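Local coordinates for protein gdp-l-fucose synthetase (Naegleria fowleri, PDB 6AQZ) that probably catalyses the NADP-dependent epimerisation and reduction that converts GDP-4-keto-6-deoxy-D-mannose into GDP-L-fucose, at residues H213-A218 with Q277-A282; E41-K46 with M246-M251; Q11-D16 with N306-R311. All blocks are in the same frame, centred on the assembly; numbering follows the deposited sequence.

Contact 1 (H213-A218 with Q277-A282); sequences HKCYKA and QTIKDA
C215 and I279 meet between two helices whose backbones come close: the nearest CA atoms, those of C215 and K280, are 6.8 Å apart. The direct contact is apolar. CB of C215 lies 3.9 Å from CG2 of I279, so the cysteine touches the gamma methyl branch of the isoleucine rather than its longer CG1-CD1 arm. With chi1 of I279 at -69°, CG2 stands opposite the backbone N and is turned to the cysteine. I279 also packs on L211 and M212 of the neighbouring helix. The thiol of C215 is also anti to its own backbone N (chi1 -170°), which carries SG past I279 to the next residue; it comes to 4.1 Å from CA of K280. A small side chain here lets sulfur rest against the opposite backbone, consistent with the short spacing.

The polar groups nearby work along or away from the interface. K280 sends an extended chain away from the neighbouring helix, and its NZ is hydrogen-bonded to the carbonyl of G287. One turn apart on the same helix, Q277 gives NE2 to OD2 of D281 at 3.0 Å, a bond that meets the syn side of the carboxylate but lies 30° out of its plane. On the far side of 213-218, H213 is held by the carbonyl of F200 and the hydroxyl of Y336.

The pair thus joins helix 207-221 to helix 272-283. F285 and F225, the latter on strand 225-228, also pack on C215, and helix 321-335 is touched by T278 and A282 from one segment and by Y216 from the other. Strand 225-228 pairs in parallel with strand 289-292 in the small two-stranded sheet beside these helices.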
ATOM      1  N   HIS A 213     -21.399  23.978  14.042  1.00 59.76           N
ATOM      2  CA  HIS A 213     -22.790  23.681  13.732  1.00 59.44           C
ATOM      3  C   HIS A 213     -23.575  23.425  15.009  1.00 63.87           C
ATOM      4  O   HIS A 213     -24.745  23.819  15.120  1.00 63.77           O
ATOM      5  CB  HIS A 213     -22.872  22.470  12.804  1.00 55.59           C
ATOM      6  CG  HIS A 213     -24.199  22.314  12.131  1.00 60.24           C
ATOM      7  ND1 HIS A 213     -24.518  21.220  11.357  1.00 63.50           N
ATOM      8  CD2 HIS A 213     -25.293  23.108  12.129  1.00 61.07           C
ATOM      9  CE1 HIS A 213     -25.748  21.355  10.895  1.00 64.20           C
ATOM     10  NE2 HIS A 213     -26.240  22.491  11.350  1.00 62.72           N
ATOM     11  N   LYS A 214     -22.936  22.769  15.980  1.00 62.06           N
ATOM     12  CA  LYS A 214     -23.560  22.524  17.272  1.00 63.43           C
ATOM     13  C   LYS A 214     -23.877  23.830  17.987  1.00 65.22           C
ATOM     14  O   LYS A 214     -24.972  23.996  18.545  1.00 69.11           O
ATOM     15  CB  LYS A 214     -22.631  21.660  18.132  1.00 62.92           C
ATOM     16  CG  LYS A 214     -23.165  20.290  18.465  1.00 67.67           C
ATOM     17  CD  LYS A 214     -22.145  19.219  18.185  1.00 80.12           C
ATOM     18  CE  LYS A 214     -21.727  18.519  19.471  1.00 87.26           C
ATOM     19  NZ  LYS A 214     -22.902  18.391  20.386  1.00 89.60           N
ATOM     20  N   CYS A 215     -22.938  24.778  17.960  1.00 56.27           N
ATOM     21  CA  CYS A 215     -23.159  26.057  18.615  1.00 57.39           C
ATOM     22  C   CYS A 215     -24.288  26.814  17.921  1.00 62.86           C
ATOM     23  O   CYS A 215     -25.107  27.476  18.577  1.00 69.33           O
ATOM     24  CB  CYS A 215     -21.861  26.868  18.635  1.00 54.34           C
ATOM     25  SG  CYS A 215     -21.916  28.362  19.680  1.00 62.43           S
ATOM     26  N   TYR A 216     -24.319  26.751  16.586  1.00 55.11           N
ATOM     27  CA  TYR A 216     -25.396  27.357  15.818  1.00 56.08           C
ATOM     28  C   TYR A 216     -26.758  26.790  16.214  1.00 61.84           C
ATOM     29  O   TYR A 216     -27.716  27.547  16.394  1.00 63.69           O
ATOM     30  CB  TYR A 216     -25.132  27.147  14.327  1.00 53.60           C
ATOM     31  CG  TYR A 216     -26.205  27.716  13.407  1.00 58.84           C
ATOM     32  CD1 TYR A 216     -27.321  26.949  13.066  1.00 54.63           C
ATOM     33  CD2 TYR A 216     -26.090  28.991  12.851  1.00 59.58           C
ATOM     34  CE1 TYR A 216     -28.299  27.447  12.215  1.00 65.96           C
ATOM     35  CE2 TYR A 216     -27.062  29.492  12.003  1.00 66.33           C
ATOM     36  CZ  TYR A 216     -28.167  28.719  11.688  1.00 74.04           C
ATOM     37  OH  TYR A 216     -29.141  29.217  10.844  1.00 84.02           O
ATOM     38  N   LYS A 217     -26.860  25.462  16.370  1.00 64.12           N
ATOM     39  CA  LYS A 217     -28.131  24.859  16.770  1.00 59.00           C
ATOM     40  C   LYS A 217     -28.544  25.310  18.168  1.00 56.58           C
ATOM     41  O   LYS A 217     -29.725  25.596  18.417  1.00 60.61           O
ATOM     42  CB  LYS A 217     -28.041  23.331  16.698  1.00 59.17           C
ATOM     43  CG  LYS A 217     -27.970  22.718  15.279  1.00 63.52           C
ATOM     44  CD  LYS A 217     -27.676  21.186  15.332  1.00 70.12           C
ATOM     45  CE  LYS A 217     -27.422  20.579  13.941  1.00 74.45           C
ATOM     46  NZ  LYS A 217     -27.421  19.077  13.929  1.00 74.62           N
ATOM     47  N   ALA A 218     -27.577  25.413  19.077  1.00 54.84           N
ATOM     48  CA  ALA A 218     -27.851  25.825  20.444  1.00 56.14           C
ATOM     49  C   ALA A 218     -28.364  27.257  20.509  1.00 66.63           C
ATOM     50  O   ALA A 218     -29.251  27.572  21.312  1.00 66.86           O
ATOM     51  CB  ALA A 218     -26.587  25.675  21.285  1.00 55.55           C
ATOM     52  N   GLN A 277     -14.680  27.645  23.354  1.00 56.90           N
ATOM     53  CA  GLN A 277     -14.920  28.993  23.871  1.00 65.72           C
ATOM     54  C   GLN A 277     -14.798  30.043  22.770  1.00 66.88           C
ATOM     55  O   GLN A 277     -15.616  30.970  22.687  1.00 64.21           O
ATOM     56  CB  GLN A 277     -13.950  29.308  25.006  1.00 63.74           C
ATOM     57  CG  GLN A 277     -14.181  30.653  25.646  1.00 68.25           C
ATOM     58  CD  GLN A 277     -15.530  30.730  26.331  1.00 76.50           C
ATOM     59  OE1 GLN A 277     -16.040  29.727  26.817  1.00 86.92           O
ATOM     60  NE2 GLN A 277     -16.115  31.920  26.373  1.00 74.71           N
ATOM     61  N   THR A 278     -13.781  29.907  21.914  1.00 64.69           N
ATOM     62  CA  THR A 278     -13.613  30.844  20.810  1.00 61.79           C
ATOM     63  C   THR A 278     -14.803  30.785  19.875  1.00 58.57           C
ATOM     64  O   THR A 278     -15.265  31.816  19.374  1.00 60.67           O
ATOM     65  CB  THR A 278     -12.338  30.509  20.038  1.00 58.60           C
ATOM     66  OG1 THR A 278     -11.274  30.304  20.962  1.00 60.48           O
ATOM     67  CG2 THR A 278     -11.971  31.626  19.070  1.00 51.54           C
ATOM     68  N   ILE A 279     -15.302  29.575  19.623  1.00 57.95           N
ATOM     69  CA  ILE A 279     -16.498  29.404  18.815  1.00 59.57           C
ATOM     70  C   ILE A 279     -17.686  30.018  19.522  1.00 64.49           C
ATOM     71  O   ILE A 279     -18.497  30.722  18.909  1.00 61.27           O
ATOM     72  CB  ILE A 279     -16.723  27.913  18.525  1.00 54.67           C
ATOM     73  CG1 ILE A 279     -15.629  27.386  17.582  1.00 49.17           C
ATOM     74  CG2 ILE A 279     -18.140  27.678  17.998  1.00 49.57           C
ATOM     75  CD1 ILE A 279     -15.702  25.886  17.341  1.00 48.73           C
ATOM     76  N   LYS A 280     -17.788  29.781  20.831  1.00 70.63           N
ATOM     77  CA  LYS A 280     -18.872  30.357  21.608  1.00 70.59           C
ATOM     78  C   LYS A 280     -18.876  31.876  21.466  1.00 73.31           C
ATOM     79  O   LYS A 280     -19.893  32.468  21.088  1.00 72.35           O
ATOM     80  CB  LYS A 280     -18.744  29.935  23.075  1.00 67.66           C
ATOM     81  CG  LYS A 280     -19.771  30.605  23.969  1.00 68.83           C
ATOM     82  CD  LYS A 280     -19.605  30.266  25.444  1.00 69.16           C
ATOM     83  CE  LYS A 280     -20.408  31.263  26.274  1.00 73.41           C
ATOM     84  NZ  LYS A 280     -20.782  30.720  27.598  1.00 80.05           N
ATOM     85  N   ASP A 281     -17.718  32.515  21.684  1.00 70.56           N
ATOM     86  CA  ASP A 281     -17.651  33.970  21.663  1.00 71.78           C
ATOM     87  C   ASP A 281     -17.681  34.564  20.264  1.00 71.94           C
ATOM     88  O   ASP A 281     -17.848  35.783  20.144  1.00 79.14           O
ATOM     89  CB  ASP A 281     -16.373  34.452  22.354  1.00 74.56           C
ATOM     90  CG  ASP A 281     -16.324  34.091  23.810  1.00 84.83           C
ATOM     91  OD1 ASP A 281     -17.396  34.073  24.455  1.00 87.70           O
ATOM     92  OD2 ASP A 281     -15.209  33.828  24.309  1.00 90.14           O
ATOM     93  N   ALA A 282     -17.661  33.744  19.211  1.00 66.06           N
ATOM     94  CA  ALA A 282     -17.720  34.280  17.856  1.00 55.06           C
ATOM     95  C   ALA A 282     -19.139  34.255  17.317  1.00 66.80           C
ATOM     96  O   ALA A 282     -19.498  35.095  16.488  1.00 66.02           O
ATOM     97  CB  ALA A 282     -16.812  33.488  16.908  1.00 53.38           C
TER

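Contact 2 (E41-K46 with M246-M251); sequences EHIVKK and MLLWTM
L248 reaches across to helix 35-46 with a single methyl, CD1, which lodges against the branched side chains of I43 and V44. Its closest approach is to CG2 of I43, at 3.5 Å. The same methyl is 4.0 Å from CB of I43, so it rests on the branch point as well as on the gamma methyl, and it lies 4.3 Å from CG2 of V44, a looser touch.

Conformation decides which parts meet. In L248, chi1 of -71° places CG opposite the carbonyl carbon, and chi2 of 171° sends CD1 outward as the leading end of the side chain. I43 is folded instead: chi2 of -54° turns CD1 away from L248, leaving CG2 and CB as its contact surface. The I43 and L248 side chains run antiparallel past one another. CA atoms stay well separated, with V44 and L248 nearest at 8.7 Å, and side chains bridge the gap.

W53 on strand 52-55 packs on V44, L248 and M251, closing the cluster from the sheet. On the far side of helix 240-253, T250 turns its hydroxyl back to the carbonyl of M246 (OG1 to O, 2.9 Å), which also receives the amide of T250 from the opposite face of its plane. This satisfies the hydroxyl within the helix.

Helices layered on a mostly parallel sheet are what a Rossmann-type domain provides; here helix 35-46, which follows the first strand and its glycine-rich turn, is packed on helix 240-253.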
ATOM      1  N   GLU A  41      -8.658  28.414  -4.079  1.00 53.65           N
ATOM      2  CA  GLU A  41      -9.360  29.271  -5.035  1.00 49.45           C
ATOM      3  C   GLU A  41      -9.493  30.703  -4.510  1.00 55.17           C
ATOM      4  O   GLU A  41      -9.395  31.671  -5.275  1.00 55.45           O
ATOM      5  CB  GLU A  41     -10.736  28.683  -5.343  1.00 54.66           C
ATOM      6  CG  GLU A  41     -11.557  29.507  -6.329  1.00 62.02           C
ATOM      7  CD  GLU A  41     -12.960  28.966  -6.543  1.00 65.86           C
ATOM      8  OE1 GLU A  41     -13.524  28.320  -5.626  1.00 66.90           O
ATOM      9  OE2 GLU A  41     -13.490  29.172  -7.650  1.00 68.11           O
ATOM     10  N   HIS A  42      -9.724  30.853  -3.206  1.00 57.30           N
ATOM     11  CA  HIS A  42      -9.820  32.173  -2.601  1.00 52.19           C
ATOM     12  C   HIS A  42      -8.476  32.910  -2.649  1.00 52.75           C
ATOM     13  O   HIS A  42      -8.420  34.086  -3.012  1.00 60.12           O
ATOM     14  CB  HIS A  42     -10.342  32.035  -1.174  1.00 52.28           C
ATOM     15  CG  HIS A  42     -10.338  33.316  -0.399  1.00 58.20           C
ATOM     16  ND1 HIS A  42      -9.462  33.553   0.638  1.00 61.09           N
ATOM     17  CD2 HIS A  42     -11.097  34.431  -0.516  1.00 65.60           C
ATOM     18  CE1 HIS A  42      -9.681  34.763   1.127  1.00 67.08           C
ATOM     19  NE2 HIS A  42     -10.669  35.315   0.445  1.00 66.35           N
ATOM     20  N   ILE A  43      -7.381  32.240  -2.277  1.00 49.95           N
ATOM     21  CA  ILE A  43      -6.076  32.893  -2.307  1.00 54.46           C
ATOM     22  C   ILE A  43      -5.685  33.245  -3.740  1.00 61.57           C
ATOM     23  O   ILE A  43      -5.234  34.364  -4.019  1.00 60.84           O
ATOM     24  CB  ILE A  43      -5.018  32.000  -1.638  1.00 54.36           C
ATOM     25  CG1 ILE A  43      -5.339  31.842  -0.154  1.00 48.56           C
ATOM     26  CG2 ILE A  43      -3.597  32.562  -1.876  1.00 48.57           C
ATOM     27  CD1 ILE A  43      -5.495  33.173   0.546  1.00 51.55           C
ATOM     28  N   VAL A  44      -5.902  32.318  -4.680  1.00 60.44           N
ATOM     29  CA  VAL A  44      -5.572  32.598  -6.075  1.00 58.02           C
ATOM     30  C   VAL A  44      -6.264  33.876  -6.547  1.00 58.37           C
ATOM     31  O   VAL A  44      -5.661  34.711  -7.236  1.00 60.99           O
ATOM     32  CB  VAL A  44      -5.929  31.389  -6.961  1.00 56.64           C
ATOM     33  CG1 VAL A  44      -6.127  31.818  -8.419  1.00 49.53           C
ATOM     34  CG2 VAL A  44      -4.836  30.319  -6.877  1.00 62.05           C
ATOM     35  N   LYS A  45      -7.528  34.059  -6.166  1.00 61.44           N
ATOM     36  CA  LYS A  45      -8.271  35.248  -6.577  1.00 58.40           C
ATOM     37  C   LYS A  45      -7.862  36.483  -5.781  1.00 63.64           C
ATOM     38  O   LYS A  45      -7.729  37.576  -6.344  1.00 69.72           O
ATOM     39  CB  LYS A  45      -9.775  34.996  -6.447  1.00 60.02           C
ATOM     40  N   LYS A  46      -7.670  36.335  -4.474  1.00 64.61           N
ATOM     41  CA  LYS A  46      -7.295  37.478  -3.655  1.00 70.54           C
ATOM     42  C   LYS A  46      -5.943  38.018  -4.088  1.00 69.48           C
ATOM     43  O   LYS A  46      -5.764  39.227  -4.252  1.00 70.44           O
ATOM     44  CB  LYS A  46      -7.257  37.068  -2.184  1.00 78.37           C
ATOM     45  CG  LYS A  46      -6.777  38.159  -1.254  1.00 83.93           C
ATOM     46  CD  LYS A  46      -6.630  37.629   0.160  1.00 84.85           C
ATOM     47  CE  LYS A  46      -6.213  38.744   1.099  1.00 92.32           C
ATOM     48  NZ  LYS A  46      -6.122  38.277   2.507  1.00 92.09           N
ATOM     49  N   MET A 246       0.455  28.295   2.283  1.00 45.55           N
ATOM     50  CA  MET A 246       1.567  27.372   2.448  1.00 47.46           C
ATOM     51  C   MET A 246       1.637  26.395   1.288  1.00 47.53           C
ATOM     52  O   MET A 246       2.732  26.074   0.796  1.00 45.22           O
ATOM     53  CB  MET A 246       1.416  26.613   3.763  1.00 46.57           C
ATOM     54  CG  MET A 246       1.299  27.534   4.938  1.00 43.40           C
ATOM     55  SD  MET A 246       0.748  26.718   6.438  1.00 53.03           S
ATOM     56  CE  MET A 246       2.281  26.037   7.053  1.00 44.37           C
ATOM     57  N   LEU A 247       0.481  25.918   0.830  1.00 39.66           N
ATOM     58  CA  LEU A 247       0.477  25.024  -0.324  1.00 44.12           C
ATOM     59  C   LEU A 247       0.969  25.754  -1.565  1.00 42.88           C
ATOM     60  O   LEU A 247       1.726  25.193  -2.366  1.00 44.62           O
ATOM     61  CB  LEU A 247      -0.923  24.439  -0.548  1.00 45.19           C
ATOM     62  CG  LEU A 247      -1.257  23.595  -1.785  1.00 44.34           C
ATOM     63  CD1 LEU A 247      -0.386  22.306  -1.872  1.00 37.15           C
ATOM     64  CD2 LEU A 247      -2.705  23.199  -1.735  1.00 39.95           C
ATOM     65  N   LEU A 248       0.526  27.006  -1.756  1.00 47.01           N
ATOM     66  CA  LEU A 248       0.960  27.754  -2.932  1.00 49.39           C
ATOM     67  C   LEU A 248       2.455  28.070  -2.880  1.00 51.10           C
ATOM     68  O   LEU A 248       3.148  27.965  -3.898  1.00 44.21           O
ATOM     69  CB  LEU A 248       0.120  29.014  -3.092  1.00 52.42           C
ATOM     70  CG  LEU A 248      -1.296  28.628  -3.541  1.00 53.90           C
ATOM     71  CD1 LEU A 248      -2.248  29.824  -3.498  1.00 51.96           C
ATOM     72  CD2 LEU A 248      -1.309  27.947  -4.907  1.00 47.77           C
ATOM     73  N   TRP A 249       2.969  28.448  -1.710  1.00 39.36           N
ATOM     74  CA  TRP A 249       4.415  28.574  -1.565  1.00 49.10           C
ATOM     75  C   TRP A 249       5.126  27.277  -1.963  1.00 47.42           C
ATOM     76  O   TRP A 249       6.144  27.304  -2.662  1.00 49.44           O
ATOM     77  CB  TRP A 249       4.760  28.969  -0.126  1.00 39.93           C
ATOM     78  CG  TRP A 249       6.210  28.992   0.130  1.00 50.55           C
ATOM     79  CD1 TRP A 249       7.047  30.066   0.040  1.00 53.04           C
ATOM     80  CD2 TRP A 249       7.030  27.877   0.510  1.00 45.64           C
ATOM     81  NE1 TRP A 249       8.336  29.693   0.336  1.00 51.96           N
ATOM     82  CE2 TRP A 249       8.356  28.355   0.634  1.00 44.83           C
ATOM     83  CE3 TRP A 249       6.771  26.522   0.756  1.00 48.59           C
ATOM     84  CZ2 TRP A 249       9.421  27.530   1.002  1.00 41.78           C
ATOM     85  CZ3 TRP A 249       7.840  25.689   1.114  1.00 49.45           C
ATOM     86  CH2 TRP A 249       9.144  26.200   1.227  1.00 46.56           C
ATOM     87  N   THR A 250       4.588  26.135  -1.540  1.00 41.03           N
ATOM     88  CA  THR A 250       5.186  24.841  -1.871  1.00 35.64           C
ATOM     89  C   THR A 250       5.255  24.631  -3.382  1.00 42.98           C
ATOM     90  O   THR A 250       6.296  24.254  -3.914  1.00 49.54           O
ATOM     91  CB  THR A 250       4.392  23.723  -1.174  1.00 34.47           C
ATOM     92  OG1 THR A 250       4.490  23.875   0.249  1.00 38.48           O
ATOM     93  CG2 THR A 250       4.892  22.327  -1.555  1.00 35.15           C
ATOM     94  N   MET A 251       4.171  24.912  -4.094  1.00 48.50           N
ATOM     95  CA  MET A 251       4.180  24.799  -5.552  1.00 46.52           C
ATOM     96  C   MET A 251       5.210  25.733  -6.173  1.00 46.32           C
ATOM     97  O   MET A 251       5.771  25.437  -7.230  1.00 51.43           O
ATOM     98  CB  MET A 251       2.786  25.113  -6.107  1.00 38.20           C
ATOM     99  CG  MET A 251       2.652  25.138  -7.618  1.00 40.21           C
ATOM    100  SD  MET A 251       0.939  25.587  -8.129  1.00 62.03           S
ATOM    101  CE  MET A 251       0.857  27.297  -7.685  1.00 72.92           C
TER

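Contact 3 (Q11-D16 with N306-R311); sequences QREVSD and NAKFLR
E13 lays its carboxylate edge to edge against the guanidinium of R311, and the two planes are only 14° apart. This is an end-on, two-nitrogen salt bridge. NH2 donates to OE1 at 2.8 Å, using the syn lone pair, and NH1 donates to OE2 at 2.7 Å, also from the syn side but 17° out of the carboxylate plane. Both bonds are nearly straight, so the pair fixes the rotation of each flat group. R311 gets there by bending at chi3 (73°), which swings its head toward the incoming glutamate.

K308, one turn earlier, passes at a slant, its CD 3.7 Å from OE1 of E13. NZ stays farther off, and a water joins the two, accepting from NZ and donating to OE1. Y254 and the carbonyl of P259 also bind NZ. On the loop itself, R12 makes a salt bridge to D16.

Backbone bonds from E13 to Q255 and from S15 to N253 hold the same loop. The result is a bidentate surface salt bridge tying the N-terminal extension, ahead of strand 26-30, to the short helix 307-312.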
ATOM      1  N   GLN A  11      20.238  19.020  -5.923  1.00 57.14           N
ATOM      2  CA  GLN A  11      19.254  20.076  -5.711  1.00 65.55           C
ATOM      3  C   GLN A  11      19.044  20.369  -4.231  1.00 59.00           C
ATOM      4  O   GLN A  11      19.056  19.455  -3.404  1.00 54.19           O
ATOM      5  CB  GLN A  11      17.915  19.686  -6.335  1.00 66.30           C
ATOM      6  CG  GLN A  11      18.006  19.316  -7.794  1.00 71.54           C
ATOM      7  CD  GLN A  11      18.330  20.507  -8.671  1.00 75.70           C
ATOM      8  OE1 GLN A  11      17.651  21.534  -8.619  1.00 73.91           O
ATOM      9  NE2 GLN A  11      19.372  20.378  -9.480  1.00 77.89           N
ATOM     10  N   ARG A  12      18.847  21.650  -3.905  1.00 57.08           N
ATOM     11  CA  ARG A  12      18.428  22.006  -2.560  1.00 51.44           C
ATOM     12  C   ARG A  12      16.943  21.673  -2.404  1.00 55.10           C
ATOM     13  O   ARG A  12      16.291  21.229  -3.346  1.00 48.48           O
ATOM     14  CB  ARG A  12      18.747  23.482  -2.285  1.00 52.02           C
ATOM     15  CG  ARG A  12      20.256  23.765  -2.205  1.00 54.51           C
ATOM     16  CD  ARG A  12      20.621  25.151  -1.653  1.00 59.39           C
ATOM     17  NE  ARG A  12      20.057  26.224  -2.472  1.00 60.19           N
ATOM     18  CZ  ARG A  12      19.088  27.044  -2.073  1.00 54.95           C
ATOM     19  NH1 ARG A  12      18.620  27.958  -2.900  1.00 54.28           N
ATOM     20  NH2 ARG A  12      18.594  26.958  -0.851  1.00 59.00           N
ATOM     21  N   GLU A  13      16.404  21.858  -1.198  1.00 59.91           N
ATOM     22  CA  GLU A  13      14.964  21.629  -0.999  1.00 51.36           C
ATOM     23  C   GLU A  13      14.111  22.659  -1.740  1.00 52.13           C
ATOM     24  O   GLU A  13      12.985  22.353  -2.151  1.00 51.96           O
ATOM     25  CB  GLU A  13      14.610  21.636   0.491  1.00 45.49           C
ATOM     26  CG  GLU A  13      15.085  20.399   1.263  1.00 46.16           C
ATOM     27  CD  GLU A  13      15.250  20.647   2.775  1.00 62.53           C
ATOM     28  OE1 GLU A  13      14.593  19.939   3.576  1.00 62.83           O
ATOM     29  OE2 GLU A  13      16.027  21.559   3.164  1.00 53.79           O
ATOM     30  N   VAL A  14      14.622  23.869  -1.925  1.00 46.48           N
ATOM     31  CA  VAL A  14      13.892  24.937  -2.591  1.00 46.00           C
ATOM     32  C   VAL A  14      14.651  25.440  -3.813  1.00 53.07           C
ATOM     33  O   VAL A  14      15.885  25.416  -3.863  1.00 49.46           O
ATOM     34  CB  VAL A  14      13.609  26.113  -1.613  1.00 50.42           C
ATOM     35  CG1 VAL A  14      12.710  25.648  -0.482  1.00 48.24           C
ATOM     36  CG2 VAL A  14      14.900  26.653  -1.044  1.00 47.89           C
ATOM     37  N   SER A  15      13.894  25.879  -4.817  1.00 52.26           N
ATOM     38  CA  SER A  15      14.477  26.563  -5.965  1.00 50.86           C
ATOM     39  C   SER A  15      15.112  27.884  -5.527  1.00 50.92           C
ATOM     40  O   SER A  15      14.834  28.400  -4.447  1.00 60.07           O
ATOM     41  CB  SER A  15      13.417  26.795  -7.037  1.00 51.19           C
ATOM     42  OG  SER A  15      12.251  27.400  -6.468  1.00 56.01           O
ATOM     43  N   ASP A  16      16.074  28.364  -6.315  1.00 56.75           N
ATOM     44  CA  ASP A  16      16.707  29.641  -5.990  1.00 54.98           C
ATOM     45  C   ASP A  16      15.707  30.778  -6.043  1.00 64.12           C
ATOM     46  O   ASP A  16      15.700  31.653  -5.170  1.00 61.10           O
ATOM     47  CB  ASP A  16      17.866  29.925  -6.939  1.00 57.68           C
ATOM     48  CG  ASP A  16      19.136  29.230  -6.512  1.00 66.48           C
ATOM     49  OD1 ASP A  16      19.112  28.506  -5.487  1.00 57.01           O
ATOM     50  OD2 ASP A  16      20.154  29.408  -7.204  1.00 68.51           O
ATOM     51  N   ASN A 306       6.432  21.395  12.762  1.00 42.12           N
ATOM     52  CA  ASN A 306       6.494  22.306  11.627  1.00 44.16           C
ATOM     53  C   ASN A 306       7.907  22.816  11.366  1.00 50.72           C
ATOM     54  O   ASN A 306       8.069  23.852  10.708  1.00 55.58           O
ATOM     55  CB  ASN A 306       5.536  23.482  11.823  1.00 48.36           C
ATOM     56  CG  ASN A 306       6.038  24.503  12.818  1.00 58.39           C
ATOM     57  OD1 ASN A 306       6.695  24.177  13.798  1.00 50.33           O
ATOM     58  ND2 ASN A 306       5.672  25.765  12.590  1.00 75.73           N
ATOM     59  N   ALA A 307       8.928  22.096  11.856  1.00 43.61           N
ATOM     60  CA  ALA A 307      10.304  22.568  11.745  1.00 45.65           C
ATOM     61  C   ALA A 307      10.708  22.781  10.295  1.00 46.81           C
ATOM     62  O   ALA A 307      11.451  23.719   9.989  1.00 51.53           O
ATOM     63  CB  ALA A 307      11.261  21.586  12.424  1.00 43.68           C
ATOM     64  N   LYS A 308      10.263  21.910   9.388  1.00 39.54           N
ATOM     65  CA  LYS A 308      10.741  22.016   8.012  1.00 48.99           C
ATOM     66  C   LYS A 308      10.230  23.295   7.336  1.00 50.96           C
ATOM     67  O   LYS A 308      11.004  24.055   6.739  1.00 52.42           O
ATOM     68  CB  LYS A 308      10.354  20.772   7.216  1.00 40.20           C
ATOM     69  CG  LYS A 308      10.823  20.876   5.787  1.00 43.72           C
ATOM     70  CD  LYS A 308      11.377  19.577   5.272  1.00 54.09           C
ATOM     71  CE  LYS A 308      10.294  18.611   4.900  1.00 52.46           C
ATOM     72  NZ  LYS A 308      10.848  17.434   4.201  1.00 44.71           N
ATOM     73  N   PHE A 309       8.926  23.546   7.419  1.00 41.22           N
ATOM     74  CA  PHE A 309       8.363  24.746   6.823  1.00 42.66           C
ATOM     75  C   PHE A 309       8.886  25.996   7.519  1.00 46.77           C
ATOM     76  O   PHE A 309       9.195  27.003   6.868  1.00 44.02           O
ATOM     77  CB  PHE A 309       6.825  24.683   6.886  1.00 42.57           C
ATOM     78  CG  PHE A 309       6.157  25.760   6.115  1.00 44.33           C
ATOM     79  CD1 PHE A 309       5.946  27.006   6.684  1.00 50.80           C
ATOM     80  CD2 PHE A 309       5.775  25.549   4.802  1.00 47.93           C
ATOM     81  CE1 PHE A 309       5.322  28.022   5.965  1.00 54.72           C
ATOM     82  CE2 PHE A 309       5.154  26.567   4.069  1.00 54.83           C
ATOM     83  CZ  PHE A 309       4.931  27.805   4.656  1.00 51.18           C
ATOM     84  N   LEU A 310       9.031  25.936   8.845  1.00 44.91           N
ATOM     85  CA  LEU A 310       9.568  27.077   9.574  1.00 48.70           C
ATOM     86  C   LEU A 310      11.008  27.362   9.160  1.00 56.85           C
ATOM     87  O   LEU A 310      11.426  28.519   9.084  1.00 69.73           O
ATOM     88  CB  LEU A 310       9.470  26.811  11.074  1.00 51.70           C
ATOM     89  CG  LEU A 310      10.114  27.890  11.929  1.00 61.87           C
ATOM     90  CD1 LEU A 310       9.224  29.122  11.929  1.00 59.75           C
ATOM     91  CD2 LEU A 310      10.345  27.371  13.323  1.00 66.78           C
ATOM     92  N   ARG A 311      11.785  26.319   8.895  1.00 58.41           N
ATOM     93  CA  ARG A 311      13.153  26.510   8.435  1.00 57.63           C
ATOM     94  C   ARG A 311      13.194  26.950   6.973  1.00 57.17           C
ATOM     95  O   ARG A 311      14.048  27.756   6.592  1.00 56.67           O
ATOM     96  CB  ARG A 311      13.959  25.226   8.676  1.00 47.11           C
ATOM     97  CG  ARG A 311      15.199  25.065   7.825  1.00 52.09           C
ATOM     98  CD  ARG A 311      16.004  23.787   8.182  1.00 55.24           C
ATOM     99  NE  ARG A 311      15.353  22.551   7.733  1.00 51.15           N
ATOM    100  CZ  ARG A 311      15.374  22.122   6.473  1.00 50.46           C
ATOM    101  NH1 ARG A 311      16.000  22.828   5.534  1.00 46.77           N
ATOM    102  NH2 ARG A 311      14.775  20.988   6.142  1.00 47.50           N
TER
HETATM  103  O   HOH W   1      12.737  17.838   2.354  1.00 43.45           O

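How the contacts relate
Contacts 2 and 3 are neighbours, their centres about 17 Å apart, and they share helix 240-253 as common ground: F309 packs on M246 and W249, and W249 also meets V14. Contact 1 stands apart, its centre about 29 Å from that of contact 2 and about 38 Å from that of contact 3. Along the chain, contact 3 closes the widest loop, from the N-terminal extension to helix 307-312, and encloses the other two, whose segments alternate. Contact 2 belongs to the helices around the main sheet, whereas contact 1 joins helices beside the small two-stranded sheet. The I279 and I43 side chains are each about 14 Å from bound NADP, packing at a distance from the cofactor.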